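Local coordinates for protein AtxE2 (Asticcacaulis excentricus, PDB 5TXE) that hydrolyses the isopeptide bond of the lasso peptides astexin-2 and astexin-3, recognising mainly their knotted loop and converting them to linear peptides, at residues F86-K91 / I130-S135; A142-R145 / R150-V153; W154-S157 / G162-P165; P165-A170 / Q232-K237; E174-Q177 / T183-Y186. The protein carries 1 engineered substitution. All blocks are in the same frame, centred on the assembly; numbering follows the deposited sequence.

Contacts 2 and 3 are two hairpins of one four-stranded antiparallel sheet. Both use strand 150-157, and their centres lie about 10 Å apart. Contact 1 packs strand 83-92 of the preceding sheet against the loop and short strand that begin this one. Contact 4 packs the last strand, 163-167, against the sheet that follows. Contact 5 is the first hairpin of that following sheet. It is nested in the loop closed by contact 4, about 8 Å away between centres. R133 of contact 1 also reaches contact 5 through a salt bridge to D175. This succession of sheets is consistent with blades of the prolyl oligopeptidase family's beta-propeller. All five contacts lie away from the catalytic residues and the known substrate-binding sites.

Contact 1: F86-K91 / I130-S135; sequences FRMVVK and IQPRWS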
loop_
_atom_site.group_PDB
_atom_site.type_symbol
_atom_site.label_atom_id
_atom_site.label_comp_id
_atom_site.label_asym_id
_atom_site.label_seq_id
_atom_site.Cartn_x
_atom_site.Cartn_y
_atom_site.Cartn_z
ATOM N N PHE A 86 -12.553 14.723 -1.474
ATOM C CA PHE A 86 -12.489 14.231 -0.106
ATOM C C PHE A 86 -13.656 14.753 0.744
ATOM O O PHE A 86 -14.054 15.884 0.603
ATOM C CB PHE A 86 -11.174 14.647 0.537
ATOM C CG PHE A 86 -9.974 14.033 -0.102
ATOM C CD1 PHE A 86 -9.553 12.780 0.296
ATOM C CD2 PHE A 86 -9.285 14.685 -1.099
ATOM C CE1 PHE A 86 -8.454 12.189 -0.269
ATOM C CE2 PHE A 86 -8.175 14.098 -1.666
ATOM C CZ PHE A 86 -7.771 12.846 -1.248
ATOM N N ARG A 87 -14.169 13.908 1.640
ATOM C CA ARG A 87 -15.263 14.280 2.585
ATOM C C ARG A 87 -14.881 13.748 3.969
ATOM O O ARG A 87 -14.457 12.584 4.083
ATOM C CB ARG A 87 -16.604 13.591 2.293
ATOM C CG ARG A 87 -17.045 13.443 0.899
ATOM C CD ARG A 87 -18.423 12.833 0.821
ATOM N NE ARG A 87 -18.453 11.455 0.341
ATOM C CZ ARG A 87 -19.142 10.495 0.930
ATOM N NH1 ARG A 87 -19.823 10.723 2.064
ATOM N NH2 ARG A 87 -19.163 9.286 0.409
ATOM N N MET A 88 -15.026 14.581 4.990
ATOM C CA MET A 88 -14.948 14.113 6.363
ATOM C C MET A 88 -16.378 13.729 6.814
ATOM O O MET A 88 -17.321 14.541 6.750
ATOM C CB MET A 88 -14.327 15.198 7.223
ATOM C CG MET A 88 -14.031 14.810 8.666
ATOM S SD MET A 88 -13.026 13.297 8.915
ATOM C CE MET A 88 -11.491 13.996 8.334
ATOM N N VAL A 89 -16.543 12.477 7.207
ATOM C CA VAL A 89 -17.835 11.883 7.500
ATOM C C VAL A 89 -18.016 11.468 8.986
ATOM O O VAL A 89 -17.073 11.025 9.621
ATOM C CB VAL A 89 -18.060 10.669 6.658
ATOM C CG1 VAL A 89 -19.506 10.187 6.791
ATOM C CG2 VAL A 89 -17.803 11.027 5.193
ATOM N N VAL A 90 -19.207 11.690 9.538
ATOM C CA VAL A 90 -19.541 11.280 10.896
ATOM C C VAL A 90 -20.766 10.387 10.793
ATOM O O VAL A 90 -21.684 10.688 10.086
ATOM C CB VAL A 90 -19.832 12.474 11.776
ATOM C CG1 VAL A 90 -20.379 12.016 13.115
ATOM C CG2 VAL A 90 -18.564 13.280 12.003
ATOM N N LYS A 91 -20.727 9.244 11.444
ATOM C CA LYS A 91 -21.797 8.244 11.358
ATOM C C LYS A 91 -22.066 7.672 12.768
ATOM O O LYS A 91 -21.124 7.303 13.481
ATOM C CB LYS A 91 -21.356 7.135 10.439
ATOM C CG LYS A 91 -22.213 5.893 10.481
ATOM C CD LYS A 91 -23.576 6.144 9.884
ATOM C CE LYS A 91 -24.223 4.798 9.580
ATOM N NZ LYS A 91 -25.523 4.949 8.922
ATOM N N ILE A 130 -6.021 10.168 7.101
ATOM C CA ILE A 130 -6.389 11.330 7.914
ATOM C C ILE A 130 -7.226 10.788 9.090
ATOM O O ILE A 130 -8.373 10.286 8.904
ATOM C CB ILE A 130 -7.224 12.346 7.108
ATOM C CG1 ILE A 130 -6.470 12.826 5.854
ATOM C CG2 ILE A 130 -7.668 13.520 7.999
ATOM C CD1 ILE A 130 -5.182 13.564 6.189
ATOM N N GLN A 131 -6.654 10.931 10.269
ATOM C CA GLN A 131 -7.340 10.567 11.491
ATOM C C GLN A 131 -7.923 11.794 12.176
ATOM O O GLN A 131 -7.196 12.673 12.574
ATOM C CB GLN A 131 -6.418 9.843 12.476
ATOM C CG GLN A 131 -7.298 8.965 13.387
ATOM C CD GLN A 131 -6.554 8.134 14.447
ATOM O OE1 GLN A 131 -5.366 8.368 14.784
ATOM N NE2 GLN A 131 -7.275 7.150 14.986
ATOM N N PRO A 132 -9.228 11.863 12.253
ATOM C CA PRO A 132 -9.868 12.975 12.916
ATOM C C PRO A 132 -9.752 12.907 14.421
ATOM O O PRO A 132 -9.960 11.836 14.987
ATOM C CB PRO A 132 -11.345 12.821 12.558
ATOM C CG PRO A 132 -11.480 11.578 11.817
ATOM C CD PRO A 132 -10.172 10.892 11.699
ATOM N N ARG A 133 -9.469 14.046 15.043
ATOM C CA ARG A 133 -9.352 14.156 16.490
ATOM C C ARG A 133 -10.611 14.739 17.045
ATOM O O ARG A 133 -10.983 15.872 16.680
ATOM C CB ARG A 133 -8.191 15.050 16.830
ATOM C CG ARG A 133 -6.896 14.682 16.095
ATOM C CD ARG A 133 -6.559 13.345 16.642
ATOM N NE ARG A 133 -5.709 12.350 15.967
ATOM C CZ ARG A 133 -4.425 12.460 15.710
ATOM N NH1 ARG A 133 -3.799 13.598 15.886
ATOM N NH2 ARG A 133 -3.789 11.450 15.184
ATOM N N TRP A 134 -11.310 13.980 17.863
ATOM C CA TRP A 134 -12.504 14.515 18.516
ATOM C C TRP A 134 -12.130 15.432 19.687
ATOM O O TRP A 134 -11.238 15.126 20.463
ATOM C CB TRP A 134 -13.356 13.413 19.048
ATOM C CG TRP A 134 -13.988 12.628 18.027
ATOM C CD1 TRP A 134 -13.442 11.565 17.385
ATOM C CD2 TRP A 134 -15.357 12.715 17.577
ATOM N NE1 TRP A 134 -14.376 10.993 16.555
ATOM C CE2 TRP A 134 -15.553 11.704 16.650
ATOM C CE3 TRP A 134 -16.417 13.583 17.844
ATOM C CZ2 TRP A 134 -16.760 11.525 15.998
ATOM C CZ3 TRP A 134 -17.629 13.399 17.189
ATOM C CH2 TRP A 134 -17.786 12.379 16.288
ATOM N N SER A 135 -12.819 16.556 19.820
ATOM C CA SER A 135 -12.691 17.387 21.034
ATOM C C SER A 135 -13.277 16.564 22.217
ATOM O O SER A 135 -14.057 15.671 21.982
ATOM C CB SER A 135 -13.459 18.690 20.896
ATOM O OG SER A 135 -14.833 18.439 20.594
#
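M88 and P132 make the closest approach of this contact. The sulfur SD of M88 lies 3.7 Å from CG of P132, on the proline ring. One atom further out, M88 CE meets CG2 of I130 at 3.9 Å. The thioether thus bridges two residues of the 130-135 segment. The M88 side chain starts with CG trans to the amide N (chi1 -174°). It then bends at chi2 and chi3, and this fold turns the sulfur and methyl toward P132 and I130. Further along the strand, V90 CG1 comes to the rim of the W134 indole, near the ring plane, 4.1 Å from W134 CH2. The nearest CA atoms, of M88 and P132, are 8.4 Å apart, so the side chains alone make the contact.

L141 and Y143 of strand 140-147 also touch M88. W134 NE1 donates to the backbone O of S62, which fixes the indole at its pyrrole edge. The backbone of M88 is paired with strand 100-104. The interface itself is wholly apolar: sulfur, methyls, a proline ring and an indole rim meet through van der Waals contact alone, so its stability should rest on shape and burial.

Contact 2: A142-R145 / R150-V153; sequences AYLR and RVRV
R152 and R145 face each other as a hydrogen-bonded antiparallel pair. R145 N donates to R152 O at 3.0 Å, and R152 N returns a nearly straight bond to R145 O at 2.9 Å (175°). The R152 side chain leaves on the same face of the sheet as R145. R152 CB sits 4.0 Å from R145 O. With chi1 at -62°, CG is swung back beside the backbone N, and the chain runs extended from there to NE. NE forms a salt bridge with E168. The guanidinium has CG of R150 over one face, 4.1 Å above the plane. At its edge, R152 NH1 donates in plane to a water at 2.9 Å, and that water donates in turn to R145 O. NH1 is also bonded to D147 O.

The other face is apolar. L144 CB touches V151 CG1 at 3.9 Å, and L144 CD2 meets V153 CG2 at 4.1 Å. Strands 140-147 and 150-157 form a beta hairpin at the middle of a four-stranded antiparallel sheet, consistent with a beta-propeller blade.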
loop_
_atom_site.group_PDB
_atom_site.type_symbol
_atom_site.label_atom_id
_atom_site.label_comp_id
_atom_site.label_asym_id
_atom_site.label_seq_id
_atom_site.Cartn_x
_atom_site.Cartn_y
_atom_site.Cartn_z
ATOM N N ALA A 142 -10.866 17.985 14.765
ATOM C CA ALA A 142 -9.685 18.635 14.188
ATOM C C ALA A 142 -8.920 17.584 13.358
ATOM O O ALA A 142 -8.864 16.413 13.739
ATOM C CB ALA A 142 -8.785 19.169 15.254
ATOM N N TYR A 143 -8.350 18.015 12.232
ATOM C CA TYR A 143 -7.731 17.091 11.281
ATOM C C TYR A 143 -6.920 17.908 10.323
ATOM O O TYR A 143 -7.133 19.128 10.179
ATOM C CB TYR A 143 -8.780 16.277 10.531
ATOM C CG TYR A 143 -9.815 17.115 9.810
ATOM C CD1 TYR A 143 -10.914 17.589 10.485
ATOM C CD2 TYR A 143 -9.691 17.455 8.452
ATOM C CE1 TYR A 143 -11.864 18.375 9.859
ATOM C CE2 TYR A 143 -10.637 18.273 7.826
ATOM C CZ TYR A 143 -11.716 18.729 8.546
ATOM O OH TYR A 143 -12.681 19.522 8.012
ATOM N N LEU A 144 -5.956 17.257 9.688
ATOM C CA LEU A 144 -5.148 17.885 8.648
ATOM C C LEU A 144 -5.859 17.898 7.288
ATOM O O LEU A 144 -6.606 16.982 6.968
ATOM C CB LEU A 144 -3.833 17.119 8.473
ATOM C CG LEU A 144 -3.009 16.920 9.747
ATOM C CD1 LEU A 144 -1.767 16.127 9.394
ATOM C CD2 LEU A 144 -2.660 18.251 10.358
ATOM N N ARG A 145 -5.629 18.952 6.525
ATOM C CA ARG A 145 -6.202 19.101 5.201
ATOM C C ARG A 145 -5.405 20.087 4.422
ATOM O O ARG A 145 -4.995 21.139 4.931
ATOM C CB ARG A 145 -7.658 19.540 5.292
ATOM C CG ARG A 145 -8.157 20.244 4.043
ATOM C CD ARG A 145 -9.649 20.545 4.034
ATOM N NE ARG A 145 -9.961 21.418 2.905
ATOM C CZ ARG A 145 -11.196 21.727 2.484
ATOM N NH1 ARG A 145 -12.293 21.344 3.153
ATOM N NH2 ARG A 145 -11.308 22.479 1.396
ATOM N N ARG A 150 -0.669 23.659 0.827
ATOM C CA ARG A 150 -0.276 23.865 2.237
ATOM C C ARG A 150 -1.186 23.052 3.132
ATOM O O ARG A 150 -2.410 23.100 3.010
ATOM C CB ARG A 150 -0.286 25.367 2.617
ATOM C CG ARG A 150 0.057 25.734 4.087
ATOM C CD ARG A 150 1.527 25.530 4.514
ATOM N NE ARG A 150 2.472 26.111 3.550
ATOM C CZ ARG A 150 2.714 27.418 3.443
ATOM N NH1 ARG A 150 2.105 28.303 4.245
ATOM N NH2 ARG A 150 3.564 27.846 2.531
ATOM N N VAL A 151 -0.595 22.296 4.057
ATOM C CA VAL A 151 -1.367 21.529 5.039
ATOM C C VAL A 151 -1.675 22.371 6.303
ATOM O O VAL A 151 -0.787 22.841 7.024
ATOM C CB VAL A 151 -0.595 20.296 5.486
ATOM C CG1 VAL A 151 -1.427 19.489 6.463
ATOM C CG2 VAL A 151 -0.265 19.440 4.263
ATOM N N ARG A 152 -2.945 22.494 6.563
ATOM C CA ARG A 152 -3.436 23.265 7.713
ATOM C C ARG A 152 -4.233 22.336 8.631
ATOM O O ARG A 152 -4.630 21.237 8.222
ATOM C CB ARG A 152 -4.397 24.316 7.208
ATOM C CG ARG A 152 -3.765 25.332 6.264
ATOM C CD ARG A 152 -4.790 26.390 5.802
ATOM N NE ARG A 152 -4.169 27.303 4.860
ATOM C CZ ARG A 152 -3.878 27.015 3.591
ATOM N NH1 ARG A 152 -4.141 25.835 3.049
ATOM N NH2 ARG A 152 -3.265 27.915 2.882
ATOM N N VAL A 153 -4.523 22.802 9.834
ATOM C CA VAL A 153 -5.504 22.129 10.689
ATOM C C VAL A 153 -6.867 22.774 10.461
ATOM O O VAL A 153 -7.003 24.009 10.521
ATOM C CB VAL A 153 -5.151 22.232 12.173
ATOM C CG1 VAL A 153 -6.223 21.544 12.970
ATOM C CG2 VAL A 153 -3.800 21.592 12.438
HETATM O O HOH W 1 -5.808 23.608 3.999
#

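Contact 3: W154-S157 / G162-P165; sequences WRAS and GASP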
loop_
_atom_site.group_PDB
_atom_site.type_symbol
_atom_site.label_atom_id
_atom_site.label_comp_id
_atom_site.label_asym_id
_atom_site.label_seq_id
_atom_site.Cartn_x
_atom_site.Cartn_y
_atom_site.Cartn_z
ATOM N N TRP A 154 -7.851 21.936 10.217
ATOM C CA TRP A 154 -9.184 22.374 10.086
ATOM C C TRP A 154 -9.971 21.878 11.300
ATOM O O TRP A 154 -9.632 20.876 11.904
ATOM C CB TRP A 154 -9.845 21.846 8.791
ATOM C CG TRP A 154 -9.410 22.589 7.521
ATOM C CD1 TRP A 154 -8.148 22.761 7.096
ATOM C CD2 TRP A 154 -10.248 23.229 6.565
ATOM N NE1 TRP A 154 -8.132 23.488 5.934
ATOM C CE2 TRP A 154 -9.414 23.772 5.576
ATOM C CE3 TRP A 154 -11.638 23.391 6.442
ATOM C CZ2 TRP A 154 -9.905 24.453 4.459
ATOM C CZ3 TRP A 154 -12.128 24.109 5.346
ATOM C CH2 TRP A 154 -11.257 24.645 4.384
ATOM N N ARG A 155 -11.041 22.605 11.596
ATOM C CA ARG A 155 -11.980 22.297 12.662
ATOM C C ARG A 155 -13.362 22.208 12.109
ATOM O O ARG A 155 -13.794 23.102 11.424
ATOM C CB ARG A 155 -11.920 23.412 13.679
ATOM C CG ARG A 155 -12.923 23.266 14.809
ATOM C CD ARG A 155 -12.672 24.416 15.739
ATOM N NE ARG A 155 -13.602 24.393 16.843
ATOM C CZ ARG A 155 -14.736 25.072 16.862
ATOM N NH1 ARG A 155 -15.072 25.841 15.825
ATOM N NH2 ARG A 155 -15.539 24.975 17.923
ATOM N N ALA A 156 -14.053 21.128 12.366
ATOM C CA ALA A 156 -15.382 20.919 11.829
ATOM C C ALA A 156 -16.411 20.682 12.959
ATOM O O ALA A 156 -16.129 19.971 13.911
ATOM C CB ALA A 156 -15.403 19.724 10.897
ATOM N N SER A 157 -17.629 21.201 12.792
ATOM C CA SER A 157 -18.741 20.886 13.696
ATOM C C SER A 157 -19.341 19.551 13.331
ATOM O O SER A 157 -19.551 19.258 12.162
ATOM C CB SER A 157 -19.798 21.992 13.655
ATOM O OG SER A 157 -20.931 21.658 14.420
ATOM N N GLY A 162 -20.430 23.088 9.449
ATOM C CA GLY A 162 -19.345 23.660 8.669
ATOM C C GLY A 162 -17.974 23.470 9.274
ATOM O O GLY A 162 -17.823 23.069 10.427
ATOM N N ALA A 163 -16.975 23.809 8.477
ATOM C CA ALA A 163 -15.609 23.547 8.814
ATOM C C ALA A 163 -14.750 24.708 8.321
ATOM O O ALA A 163 -15.068 25.301 7.330
ATOM C CB ALA A 163 -15.192 22.237 8.155
ATOM N N SER A 164 -13.684 25.062 9.011
ATOM C CA SER A 164 -12.784 26.079 8.481
ATOM C C SER A 164 -11.400 25.837 9.015
ATOM O O SER A 164 -11.244 25.150 9.974
ATOM C CB SER A 164 -13.251 27.466 8.889
ATOM O OG SER A 164 -13.448 27.446 10.256
ATOM N N PRO A 165 -10.389 26.394 8.368
ATOM C CA PRO A 165 -9.039 26.218 8.830
ATOM C C PRO A 165 -8.802 27.048 10.079
ATOM O O PRO A 165 -9.188 28.231 10.106
ATOM C CB PRO A 165 -8.193 26.776 7.667
ATOM C CG PRO A 165 -9.066 27.740 6.935
ATOM C CD PRO A 165 -10.477 27.192 7.127
#
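W154 turns its indole over P165 through two torsions. Chi1 of -77° keeps CG on the amide side of the residue, and chi2 of 55° swings the ring across the neighbouring strand. P165 CD then stands 3.7 Å from the centroid of the W154 six-membered ring, only 4° off its normal, a CH-pi contact. P165 N lies over the same ring face, and P165 CB lies 3.7 Å from W154 NE1. R145 of strand 140-147 makes a cation-pi contact with W154. An alanine in place of W154 is likely to leave the proline ring without its aromatic cover and R145 without its cation-pi partner.

A156 CB meets A163 CB at 3.7 Å on the same face of the sheet as W154 and P165. Between these pairs, R155 N donates to S164 O at 3.0 Å, and S164 N donates back to R155 O. S157 N adds a nearly straight bond to G162 O.

The hairpin joins strand 150-157 to strand 163-167 at one edge of the sheet. W154, A156 and A163 also pack on Y143 and on strand 100-104.

Contact 4: P165-A170 / Q232-K237; sequences PVIEDA and QVLDLK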
loop_
_atom_site.group_PDB
_atom_site.type_symbol
_atom_site.label_atom_id
_atom_site.label_comp_id
_atom_site.label_asym_id
_atom_site.label_seq_id
_atom_site.Cartn_x
_atom_site.Cartn_y
_atom_site.Cartn_z
ATOM N N PRO A 165 -10.389 26.394 8.368
ATOM C CA PRO A 165 -9.039 26.218 8.830
ATOM C C PRO A 165 -8.802 27.048 10.079
ATOM O O PRO A 165 -9.188 28.231 10.106
ATOM C CB PRO A 165 -8.193 26.776 7.667
ATOM C CG PRO A 165 -9.066 27.740 6.935
ATOM C CD PRO A 165 -10.477 27.192 7.127
ATOM N N VAL A 166 -8.139 26.463 11.082
ATOM C CA VAL A 166 -7.828 27.187 12.323
ATOM C C VAL A 166 -6.355 27.313 12.607
ATOM O O VAL A 166 -5.943 28.137 13.389
ATOM C CB VAL A 166 -8.570 26.583 13.506
ATOM C CG1 VAL A 166 -10.080 26.725 13.299
ATOM C CG2 VAL A 166 -8.239 25.101 13.679
ATOM N N ILE A 167 -5.523 26.529 11.951
ATOM C CA ILE A 167 -4.106 26.718 12.122
ATOM C C ILE A 167 -3.437 26.674 10.763
ATOM O O ILE A 167 -3.614 25.700 10.010
ATOM C CB ILE A 167 -3.505 25.593 13.027
ATOM C CG1 ILE A 167 -4.268 25.474 14.350
ATOM C CG2 ILE A 167 -2.048 25.885 13.337
ATOM C CD1 ILE A 167 -3.770 24.377 15.264
ATOM N N GLU A 168 -2.585 27.666 10.512
ATOM C CA GLU A 168 -1.738 27.676 9.337
ATOM C C GLU A 168 -0.391 28.184 9.759
ATOM O O GLU A 168 -0.311 29.044 10.598
ATOM C CB GLU A 168 -2.283 28.633 8.281
ATOM C CG GLU A 168 -1.445 28.624 7.018
ATOM C CD GLU A 168 -1.916 29.640 5.973
ATOM O OE1 GLU A 168 -3.116 29.975 5.947
ATOM O OE2 GLU A 168 -1.060 30.064 5.154
ATOM N N ASP A 169 0.677 27.691 9.163
ATOM C CA ASP A 169 1.955 28.328 9.374
ATOM C C ASP A 169 2.800 28.351 8.095
ATOM O O ASP A 169 2.358 27.893 7.055
ATOM C CB ASP A 169 2.625 27.619 10.544
ATOM C CG ASP A 169 3.406 28.587 11.461
ATOM O OD1 ASP A 169 4.145 29.463 10.911
ATOM O OD2 ASP A 169 3.307 28.426 12.717
ATOM N N ALA A 170 4.007 28.881 8.171
ATOM C CA ALA A 170 4.971 28.792 7.049
ATOM C C ALA A 170 5.356 27.351 6.650
ATOM O O ALA A 170 5.885 27.120 5.566
ATOM C CB ALA A 170 6.238 29.553 7.387
ATOM N N GLN A 232 3.684 23.722 19.147
ATOM C CA GLN A 232 3.076 24.982 19.554
ATOM C C GLN A 232 1.655 24.710 19.981
ATOM O O GLN A 232 1.057 23.702 19.575
ATOM C CB GLN A 232 3.026 25.986 18.380
ATOM C CG GLN A 232 4.324 26.507 17.783
ATOM C CD GLN A 232 4.743 27.843 18.366
ATOM O OE1 GLN A 232 4.215 28.909 18.026
ATOM N NE2 GLN A 232 5.718 27.791 19.221
ATOM N N VAL A 233 1.095 25.619 20.772
ATOM C CA VAL A 233 -0.266 25.483 21.258
ATOM C C VAL A 233 -1.047 26.703 20.871
ATOM O O VAL A 233 -0.573 27.823 21.047
ATOM C CB VAL A 233 -0.307 25.369 22.796
ATOM C CG1 VAL A 233 -1.745 25.284 23.277
ATOM C CG2 VAL A 233 0.440 24.121 23.223
ATOM N N LEU A 234 -2.260 26.473 20.380
ATOM C CA LEU A 234 -3.131 27.522 20.005
ATOM C C LEU A 234 -4.368 27.493 20.862
ATOM O O LEU A 234 -5.054 26.489 20.910
ATOM C CB LEU A 234 -3.556 27.380 18.529
ATOM C CG LEU A 234 -4.589 28.453 18.164
ATOM C CD1 LEU A 234 -3.913 29.676 17.625
ATOM C CD2 LEU A 234 -5.621 27.965 17.153
ATOM N N ASP A 235 -4.694 28.633 21.471
ATOM C CA ASP A 235 -5.981 28.818 22.179
ATOM C C ASP A 235 -6.996 29.346 21.186
ATOM O O ASP A 235 -6.889 30.454 20.730
ATOM C CB ASP A 235 -5.769 29.817 23.332
ATOM C CG ASP A 235 -7.042 30.080 24.185
ATOM O OD1 ASP A 235 -8.204 29.693 23.828
ATOM O OD2 ASP A 235 -6.829 30.715 25.236
ATOM N N LEU A 236 -7.984 28.549 20.843
ATOM C CA LEU A 236 -8.942 28.940 19.828
ATOM C C LEU A 236 -9.833 30.091 20.241
ATOM O O LEU A 236 -10.410 30.724 19.406
ATOM C CB LEU A 236 -9.839 27.771 19.486
ATOM C CG LEU A 236 -9.184 26.606 18.763
ATOM C CD1 LEU A 236 -10.117 25.408 18.794
ATOM C CD2 LEU A 236 -8.875 26.973 17.341
ATOM N N LYS A 237 -9.960 30.360 21.522
ATOM C CA LYS A 237 -10.785 31.475 21.951
ATOM C C LYS A 237 -10.064 32.812 21.922
ATOM O O LYS A 237 -10.706 33.835 21.856
ATOM C CB LYS A 237 -11.302 31.245 23.358
ATOM C CG LYS A 237 -12.567 30.407 23.417
ATOM C CD LYS A 237 -12.820 29.917 24.835
ATOM C CE LYS A 237 -12.320 30.883 25.911
ATOM N NZ LYS A 237 -12.352 30.275 27.267
#
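Apolar contact carries this interface. V166 and L236 meet at about a right angle, with L236 CD2 3.9 Å from V166 CB. I167 and L234 reach toward each other tip to tip, and I167 CG1 lies 4.0 Å from L234 CD2. L234 CD2 also lies 3.8 Å from V166 O, so it touches both residues. The chi1 of L234, 175°, carries CG toward the 165-170 segment, and its CD2 branch makes the contact.

V166 and I167 are neighbours in sequence, yet both side chains point toward the 232-237 segment. A classic beta bulge explains this: both residues lie opposite V153 of strand 150-157. The bulge sits on an edge strand of one four-stranded sheet. It turns two hydrophobic groups to strand 230-235 of the next sheet and the turn after it, consistent with the packing of adjacent propeller blades.

Two side-chain to backbone bonds lie within the segments. K237 N donates to D235 OD1 at 3.0 Å, from above the carboxylate plane, forming an Asx turn at the end of strand 230-235. D169 OD1 accepts from A170 N at 2.8 Å through its anti lone pair. Outside the segments, the backbone O of E168 accepts from R241.

Contact 5: E174-Q177 / T183-Y186; sequences EDVQ and TLIY
V176 and L184 lie aslant on one face of the hairpin, with V176 CG2 4.0 Å from L184 CD2. In V176 it is CG2 that stands trans to the amide N, a rotation that brings this methyl to the partner strand. V176 CG2 also lies 3.5 Å from I185 O. Y186 stands on the same face, directly across from V176. Y186 CB lies 3.4 Å from D175 O, but the phenol leads away from the 174-177 segment (chi1 70°). The hydroxyl makes a weak hydrogen bond to D169, and the side chain touches I167 of the neighbouring sheet.

Q177 and I185 occupy the other face. I185 CG2 approaches Q177 CB at 4.0 Å, while the ends of both side chains lead on to L252 of helix 246-253. The backbones of Q177 and I185 form the hydrogen-bonded pair of an antiparallel beta hairpin, strands 173-178 and 183-188, which opens a four-stranded sheet of propeller-blade form. Q177 N donates to I185 O at 3.1 Å, and I185 N returns a bond of 2.9 Å to Q177 O.

D175 OD1 takes a weak bond from V176 N. Its stronger partner is R133, in a salt bridge from the preceding sheet.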
loop_
_atom_site.group_PDB
_atom_site.type_symbol
_atom_site.label_atom_id
_atom_site.label_comp_id
_atom_site.label_asym_id
_atom_site.label_seq_id
_atom_site.Cartn_x
_atom_site.Cartn_y
_atom_site.Cartn_z
ATOM N N GLU A 174 2.033 18.824 10.696
ATOM C CA GLU A 174 2.218 17.353 10.601
ATOM C C GLU A 174 1.339 16.550 11.518
ATOM O O GLU A 174 1.142 15.383 11.273
ATOM C CB GLU A 174 3.692 16.980 10.822
ATOM C CG GLU A 174 4.533 17.478 9.645
ATOM C CD GLU A 174 6.039 17.330 9.795
ATOM O OE1 GLU A 174 6.508 16.567 10.690
ATOM O OE2 GLU A 174 6.770 17.971 8.990
ATOM N N ASP A 175 0.803 17.175 12.585
ATOM C CA ASP A 175 -0.079 16.477 13.510
ATOM C C ASP A 175 -0.736 17.495 14.440
ATOM O O ASP A 175 -0.263 18.613 14.588
ATOM C CB ASP A 175 0.716 15.489 14.391
ATOM C CG ASP A 175 -0.120 14.291 14.854
ATOM O OD1 ASP A 175 -1.364 14.206 14.634
ATOM O OD2 ASP A 175 0.470 13.424 15.510
ATOM N N VAL A 176 -1.786 17.039 15.094
ATOM C CA VAL A 176 -2.584 17.872 15.968
ATOM C C VAL A 176 -3.371 16.994 16.977
ATOM O O VAL A 176 -3.770 15.875 16.645
ATOM C CB VAL A 176 -3.554 18.714 15.103
ATOM C CG1 VAL A 176 -4.536 17.806 14.349
ATOM C CG2 VAL A 176 -4.297 19.725 15.967
ATOM N N GLN A 177 -3.556 17.495 18.192
ATOM C CA GLN A 177 -4.470 16.909 19.188
ATOM C C GLN A 177 -5.137 18.052 19.980
ATOM O O GLN A 177 -4.577 19.148 20.093
ATOM C CB GLN A 177 -3.734 16.075 20.244
ATOM C CG GLN A 177 -3.090 14.823 19.745
ATOM C CD GLN A 177 -4.017 13.606 19.584
ATOM O OE1 GLN A 177 -5.174 13.526 20.111
ATOM N NE2 GLN A 177 -3.484 12.614 18.838
ATOM N N THR A 183 -8.385 24.271 22.986
ATOM C CA THR A 183 -6.944 24.395 22.882
ATOM C C THR A 183 -6.376 23.244 22.071
ATOM O O THR A 183 -6.767 22.093 22.287
ATOM C CB THR A 183 -6.350 24.377 24.279
ATOM O OG1 THR A 183 -7.033 25.339 25.104
ATOM C CG2 THR A 183 -4.904 24.664 24.232
ATOM N N LEU A 184 -5.476 23.555 21.128
ATOM C CA LEU A 184 -4.916 22.548 20.217
ATOM C C LEU A 184 -3.430 22.626 20.314
ATOM O O LEU A 184 -2.848 23.710 20.334
ATOM C CB LEU A 184 -5.322 22.799 18.743
ATOM C CG LEU A 184 -6.776 22.625 18.348
ATOM C CD1 LEU A 184 -6.979 23.191 16.954
ATOM C CD2 LEU A 184 -7.164 21.164 18.361
ATOM N N ILE A 185 -2.812 21.462 20.304
ATOM C CA ILE A 185 -1.364 21.398 20.154
ATOM C C ILE A 185 -1.035 20.815 18.771
ATOM O O ILE A 185 -1.721 19.933 18.278
ATOM C CB ILE A 185 -0.725 20.539 21.266
ATOM C CG1 ILE A 185 0.764 20.496 21.073
ATOM C CG2 ILE A 185 -1.292 19.130 21.278
ATOM C CD1 ILE A 185 1.508 19.952 22.275
ATOM N N TYR A 186 -0.005 21.334 18.148
ATOM C CA TYR A 186 0.331 20.936 16.801
ATOM C C TYR A 186 1.807 21.016 16.559
ATOM O O TYR A 186 2.535 21.697 17.285
ATOM C CB TYR A 186 -0.390 21.810 15.781
ATOM C CG TYR A 186 0.090 23.257 15.675
ATOM C CD1 TYR A 186 -0.422 24.271 16.499
ATOM C CD2 TYR A 186 0.985 23.637 14.697
ATOM C CE1 TYR A 186 -0.033 25.619 16.371
ATOM C CE2 TYR A 186 1.375 24.989 14.575
ATOM C CZ TYR A 186 0.854 25.968 15.421
ATOM O OH TYR A 186 1.244 27.294 15.273
#